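Local coordinates for protein 4-hydroxybutyrate coenzyme A transferase (Shewanella oneidensis, PDB 2OAS) that binds coenzyme A and probably transfers it between carboxylic acids such as acetate and 4-hydroxybutyrate, at residues Ile248-Lys253 with Gly258-Gly263; Phe264-Gly267 with Leu271-Tyr274. One frame throughout, in Å; residues are numbered along the deposited sequence.

Contact 1: residues Ile248-Lys253 with Gly258-Gly263; sequences INNTKK and GKLVTG
Lys253 reaches across to the backbone of the chain that returns toward strand 260-262, and its NZ donates to Lys259 O over 2.6 Å, nearly straight along the carbonyl bond (C=O...N angle 166°). A bend at chi3 (-55°) turns the otherwise extended chain so that NZ arrives at that oxygen, with Val261 CG2 packed 3.6 Å from the ammonium nitrogen. A second bond joins the two segments through the backbone: Gly258 N donates to Asn250 O at 2.7 Å, approaching from above the carbonyl plane, 51° out of it. The Asn250 side chain packs alongside, with its amide facing the Lys259 carbonyl. Its CB sits against Gly258 N and Lys259 N, while ND2 lies over that carbonyl, 3.2 Å from Lys259 C, at an angle too poor for a hydrogen bond to the oxygen. Leu260 CD2 lies 3.6 Å from Asn250 OD1 and, on another flank, meets Ile248 CG2 at 3.8 Å, the Leu260 and Ile248 side chains crossing at about a right angle.

The second shell fixes these groups. Asn250 OD1 accepts from Val230 N, and Lys253 NZ also donates to Val230 O, so one residue of strand 229-230 holds both side chains. One step earlier, Asn249 OD1 accepts from Thr251 N at 2.8 Å, an Asx turn that spans Asn249 to Thr251 around Asn250.

The contact thus lies where the loop leaving helix 237-244 meets strand 260-262, which bonds to Val230 as well as to strand 281-283: Ile248 packs on Ile239, Leu242 and Val243 of that helix, while Leu260 rests on Val230 and Val281.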
loop_
_atom_site.group_PDB
_atom_site.type_symbol
_atom_site.label_atom_id
_atom_site.label_comp_id
_atom_site.label_asym_id
_atom_site.label_seq_id
_atom_site.Cartn_x
_atom_site.Cartn_y
_atom_site.Cartn_z
ATOM N N ILE A 248 5.023 -14.117 -26.455
ATOM C CA ILE A 248 5.372 -12.822 -25.865
ATOM C C ILE A 248 6.030 -11.939 -26.928
ATOM O O ILE A 248 6.990 -12.358 -27.578
ATOM C CB ILE A 248 6.359 -13.012 -24.688
ATOM C CG1 ILE A 248 5.639 -13.660 -23.503
ATOM C CG2 ILE A 248 6.973 -11.697 -24.294
ATOM C CD1 ILE A 248 6.535 -13.924 -22.320
ATOM N N ASN A 249 5.515 -10.726 -27.103
ATOM C CA ASN A 249 6.070 -9.787 -28.079
ATOM C C ASN A 249 5.964 -8.336 -27.624
ATOM O O ASN A 249 6.341 -7.426 -28.353
ATOM C CB ASN A 249 5.376 -9.954 -29.423
ATOM C CG ASN A 249 3.882 -9.810 -29.317
ATOM O OD1 ASN A 249 3.391 -8.900 -28.657
ATOM N ND2 ASN A 249 3.146 -10.703 -29.969
ATOM N N ASN A 250 5.432 -8.121 -26.429
ATOM C CA ASN A 250 5.334 -6.774 -25.882
ATOM C C ASN A 250 4.708 -5.761 -26.830
ATOM O O ASN A 250 4.962 -4.554 -26.737
ATOM C CB ASN A 250 6.735 -6.300 -25.473
ATOM C CG ASN A 250 7.395 -7.242 -24.491
ATOM O OD1 ASN A 250 6.873 -7.473 -23.399
ATOM N ND2 ASN A 250 8.537 -7.797 -24.871
ATOM N N THR A 251 3.874 -6.252 -27.727
ATOM C CA THR A 251 3.216 -5.392 -28.696
ATOM C C THR A 251 2.104 -4.534 -28.092
ATOM O O THR A 251 1.827 -3.444 -28.583
ATOM C CB THR A 251 2.627 -6.234 -29.841
ATOM O OG1 THR A 251 3.691 -6.836 -30.582
ATOM C CG2 THR A 251 1.799 -5.363 -30.767
ATOM N N LYS A 252 1.481 -5.020 -27.024
ATOM C CA LYS A 252 0.380 -4.287 -26.407
ATOM C C LYS A 252 0.724 -3.388 -25.226
ATOM O O LYS A 252 -0.166 -2.850 -24.573
ATOM C CB LYS A 252 -0.722 -5.271 -26.012
ATOM C CG LYS A 252 -1.245 -6.078 -27.187
ATOM C CD LYS A 252 -1.620 -5.148 -28.335
ATOM C CE LYS A 252 -1.814 -5.902 -29.637
ATOM N NZ LYS A 252 -1.988 -4.961 -30.788
ATOM N N LYS A 253 2.016 -3.213 -24.960
ATOM C CA LYS A 253 2.454 -2.351 -23.866
ATOM C C LYS A 253 2.539 -0.906 -24.346
ATOM O O LYS A 253 2.666 -0.653 -25.543
ATOM C CB LYS A 253 3.825 -2.790 -23.352
ATOM C CG LYS A 253 3.861 -4.163 -22.662
ATOM C CD LYS A 253 5.083 -4.269 -21.730
ATOM C CE LYS A 253 6.396 -3.980 -22.467
ATOM N NZ LYS A 253 7.626 -4.017 -21.623
ATOM N N GLY A 258 7.458 -3.530 -27.267
ATOM C CA GLY A 258 8.383 -4.323 -28.053
ATOM C C GLY A 258 9.559 -4.865 -27.258
ATOM O O GLY A 258 10.294 -5.714 -27.758
ATOM N N LYS A 259 9.732 -4.395 -26.021
ATOM C CA LYS A 259 10.843 -4.848 -25.180
ATOM C C LYS A 259 10.425 -5.424 -23.825
ATOM O O LYS A 259 9.398 -5.041 -23.260
ATOM C CB LYS A 259 11.815 -3.691 -24.938
ATOM C CG LYS A 259 12.175 -2.908 -26.197
ATOM C CD LYS A 259 13.404 -2.030 -25.980
ATOM C CE LYS A 259 13.676 -1.161 -27.201
ATOM N NZ LYS A 259 12.580 -0.143 -27.339
ATOM N N LEU A 260 11.221 -6.351 -23.303
ATOM C CA LEU A 260 10.948 -6.931 -21.994
ATOM C C LEU A 260 11.605 -6.000 -20.979
ATOM O O LEU A 260 12.694 -5.491 -21.230
ATOM C CB LEU A 260 11.585 -8.312 -21.870
ATOM C CG LEU A 260 11.193 -9.344 -22.914
ATOM C CD1 LEU A 260 11.942 -10.643 -22.664
ATOM C CD2 LEU A 260 9.701 -9.565 -22.833
ATOM N N VAL A 261 10.949 -5.772 -19.850
ATOM C CA VAL A 261 11.500 -4.907 -18.813
ATOM C C VAL A 261 11.523 -5.643 -17.451
ATOM O O VAL A 261 10.583 -6.364 -17.124
ATOM C CB VAL A 261 10.658 -3.590 -18.695
ATOM C CG1 VAL A 261 11.261 -2.643 -17.661
ATOM C CG2 VAL A 261 10.613 -2.886 -20.065
ATOM N N THR A 262 12.610 -5.480 -16.700
ATOM C CA THR A 262 12.758 -6.075 -15.368
ATOM C C THR A 262 13.847 -5.364 -14.593
ATOM O O THR A 262 14.603 -4.561 -15.150
ATOM C CB THR A 262 13.202 -7.559 -15.369
ATOM O OG1 THR A 262 14.294 -7.733 -16.285
ATOM C CG2 THR A 262 12.068 -8.454 -15.719
ATOM N N GLY A 263 13.923 -5.694 -13.308
ATOM C CA GLY A 263 14.935 -5.121 -12.450
ATOM C C GLY A 263 16.129 -6.053 -12.408
ATOM O O GLY A 263 17.256 -5.618 -12.170
#

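Contact 2: residues Phe264-Gly267 with Leu271-Tyr274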
loop_
_atom_site.group_PDB
_atom_site.type_symbol
_atom_site.label_atom_id
_atom_site.label_comp_id
_atom_site.label_asym_id
_atom_site.label_seq_id
_atom_site.Cartn_x
_atom_site.Cartn_y
_atom_site.Cartn_z
ATOM N N PHE A 264 15.871 -7.340 -12.622
ATOM C CA PHE A 264 16.917 -8.364 -12.637
ATOM C C PHE A 264 16.463 -9.703 -13.226
ATOM O O PHE A 264 15.293 -9.888 -13.557
ATOM C CB PHE A 264 17.497 -8.574 -11.236
ATOM C CG PHE A 264 16.473 -8.614 -10.154
ATOM C CD1 PHE A 264 16.005 -7.441 -9.588
ATOM C CD2 PHE A 264 15.962 -9.829 -9.726
ATOM C CE1 PHE A 264 15.029 -7.466 -8.597
ATOM C CE2 PHE A 264 14.979 -9.879 -8.730
ATOM C CZ PHE A 264 14.507 -8.693 -8.163
ATOM N N ALA A 265 17.411 -10.616 -13.380
ATOM C CA ALA A 265 17.139 -11.937 -13.941
ATOM C C ALA A 265 17.863 -13.037 -13.156
ATOM O O ALA A 265 18.891 -12.796 -12.517
ATOM C CB ALA A 265 17.581 -11.973 -15.402
ATOM N N LEU A 266 17.339 -14.250 -13.240
ATOM C CA LEU A 266 17.921 -15.383 -12.523
ATOM C C LEU A 266 17.482 -16.680 -13.200
ATOM O O LEU A 266 16.287 -16.913 -13.375
ATOM C CB LEU A 266 17.433 -15.377 -11.075
ATOM C CG LEU A 266 18.292 -16.194 -10.126
ATOM C CD1 LEU A 266 19.534 -15.373 -9.836
ATOM C CD2 LEU A 266 17.555 -16.512 -8.833
ATOM N N GLY A 267 18.442 -17.527 -13.576
ATOM C CA GLY A 267 18.096 -18.776 -14.242
ATOM C C GLY A 267 19.295 -19.481 -14.836
ATOM O O GLY A 267 20.420 -19.271 -14.383
ATOM N N LEU A 271 19.512 -18.430 -20.310
ATOM C CA LEU A 271 18.853 -17.165 -20.034
ATOM C C LEU A 271 19.872 -16.043 -20.066
ATOM O O LEU A 271 19.670 -15.033 -20.741
ATOM C CB LEU A 271 18.180 -17.189 -18.656
ATOM C CG LEU A 271 17.293 -15.991 -18.301
ATOM C CD1 LEU A 271 16.106 -15.953 -19.250
ATOM C CD2 LEU A 271 16.792 -16.102 -16.859
ATOM N N TYR A 272 20.977 -16.223 -19.350
ATOM C CA TYR A 272 22.001 -15.185 -19.294
ATOM C C TYR A 272 22.558 -14.931 -20.685
ATOM O O TYR A 272 23.106 -13.865 -20.989
ATOM C CB TYR A 272 23.131 -15.598 -18.348
ATOM C CG TYR A 272 22.671 -15.926 -16.944
ATOM C CD1 TYR A 272 21.599 -15.249 -16.364
ATOM C CD2 TYR A 272 23.325 -16.895 -16.184
ATOM C CE1 TYR A 272 21.189 -15.535 -15.058
ATOM C CE2 TYR A 272 22.927 -17.185 -14.880
ATOM C CZ TYR A 272 21.853 -16.504 -14.321
ATOM O OH TYR A 272 21.417 -16.780 -13.046
ATOM N N ASP A 273 22.398 -15.922 -21.539
ATOM C CA ASP A 273 22.891 -15.842 -22.890
ATOM C C ASP A 273 21.943 -15.034 -23.745
ATOM O O ASP A 273 22.343 -14.342 -24.683
ATOM C CB ASP A 273 22.983 -17.238 -23.446
ATOM C CG ASP A 273 24.125 -17.398 -24.352
ATOM O OD1 ASP A 273 24.204 -16.627 -25.339
ATOM O OD2 ASP A 273 24.950 -18.285 -24.065
ATOM N N TYR A 274 20.672 -15.143 -23.400
ATOM C CA TYR A 274 19.624 -14.452 -24.115
ATOM C C TYR A 274 19.623 -12.985 -23.746
ATOM O O TYR A 274 19.481 -12.128 -24.610
ATOM C CB TYR A 274 18.263 -15.082 -23.780
ATOM C CG TYR A 274 17.070 -14.306 -24.293
ATOM C CD1 TYR A 274 16.856 -14.134 -25.659
ATOM C CD2 TYR A 274 16.167 -13.719 -23.406
ATOM C CE1 TYR A 274 15.776 -13.386 -26.133
ATOM C CE2 TYR A 274 15.084 -12.969 -23.870
ATOM C CZ TYR A 274 14.900 -12.803 -25.235
ATOM O OH TYR A 274 13.864 -12.021 -25.696
#
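Tyr272 sends its ring from helix 269-275 to the backbone of Gly267, where the strand that begins at Phe264 has given way to loop. From CB, with CG anti to the carbonyl carbon of its own residue (chi1 -56°), the side chain runs toward the Gly267 backbone. Gly267 N and O both lie off the same side of the ring plane, N 3.7 Å from CE1 and O, obliquely placed, 3.3 Å from CE2. Leu266 CA and Ala265 O approach the ring at its edge, near its plane. CZ is 3.1 Å from Gly267 O, and the hydroxyl beyond it ends the path: Gly267 N donates to Tyr272 OH over 3.1 Å in an almost perfectly straight bond (N-H...O 179°) that arrives from out of the ring plane, with Leu266 CD1 4.0 Å from that oxygen. The preceding residue, Leu271, meets the other segment with its CD2 branch, 3.6 Å from Leu266 O and 4.4 Å from Ala265 CB.

Outside the pair, Tyr272 OH is hydrogen-bonded to Pro179 O, and Leu266 O is hydrogen-bonded to Ser236 OG. Leu271 leans on Asp237 and Leu240 of helix 237-244.

A buried phenol is therefore used in both senses, accepting from one backbone amide and bonded to a distant backbone carbonyl. By this pairing it satisfies Gly267 N and Pro179 O in a buried setting and ties the helix to two separate loops.

Contacts 1 and 2 follow one another along the chain, their centres 15 Å apart: strand 260-262 of the first runs almost directly into strand 264-265 of the second. They also touch in space, where Leu260 CD1 packs 3.8 Å from Tyr274 OH, and both lean on helix 237-244 and strand 281-283. The side chains of Val261 in contact 1 and Ala265 in contact 2 each lie about 10 Å from that of Glu233, which binds coenzyme A covalently. Contact 2 borders the coenzyme A pocket through Phe264, which touches the bound cofactor, whereas contact 1 lies farther back, the Val261 side chain staying about 13 Å from it.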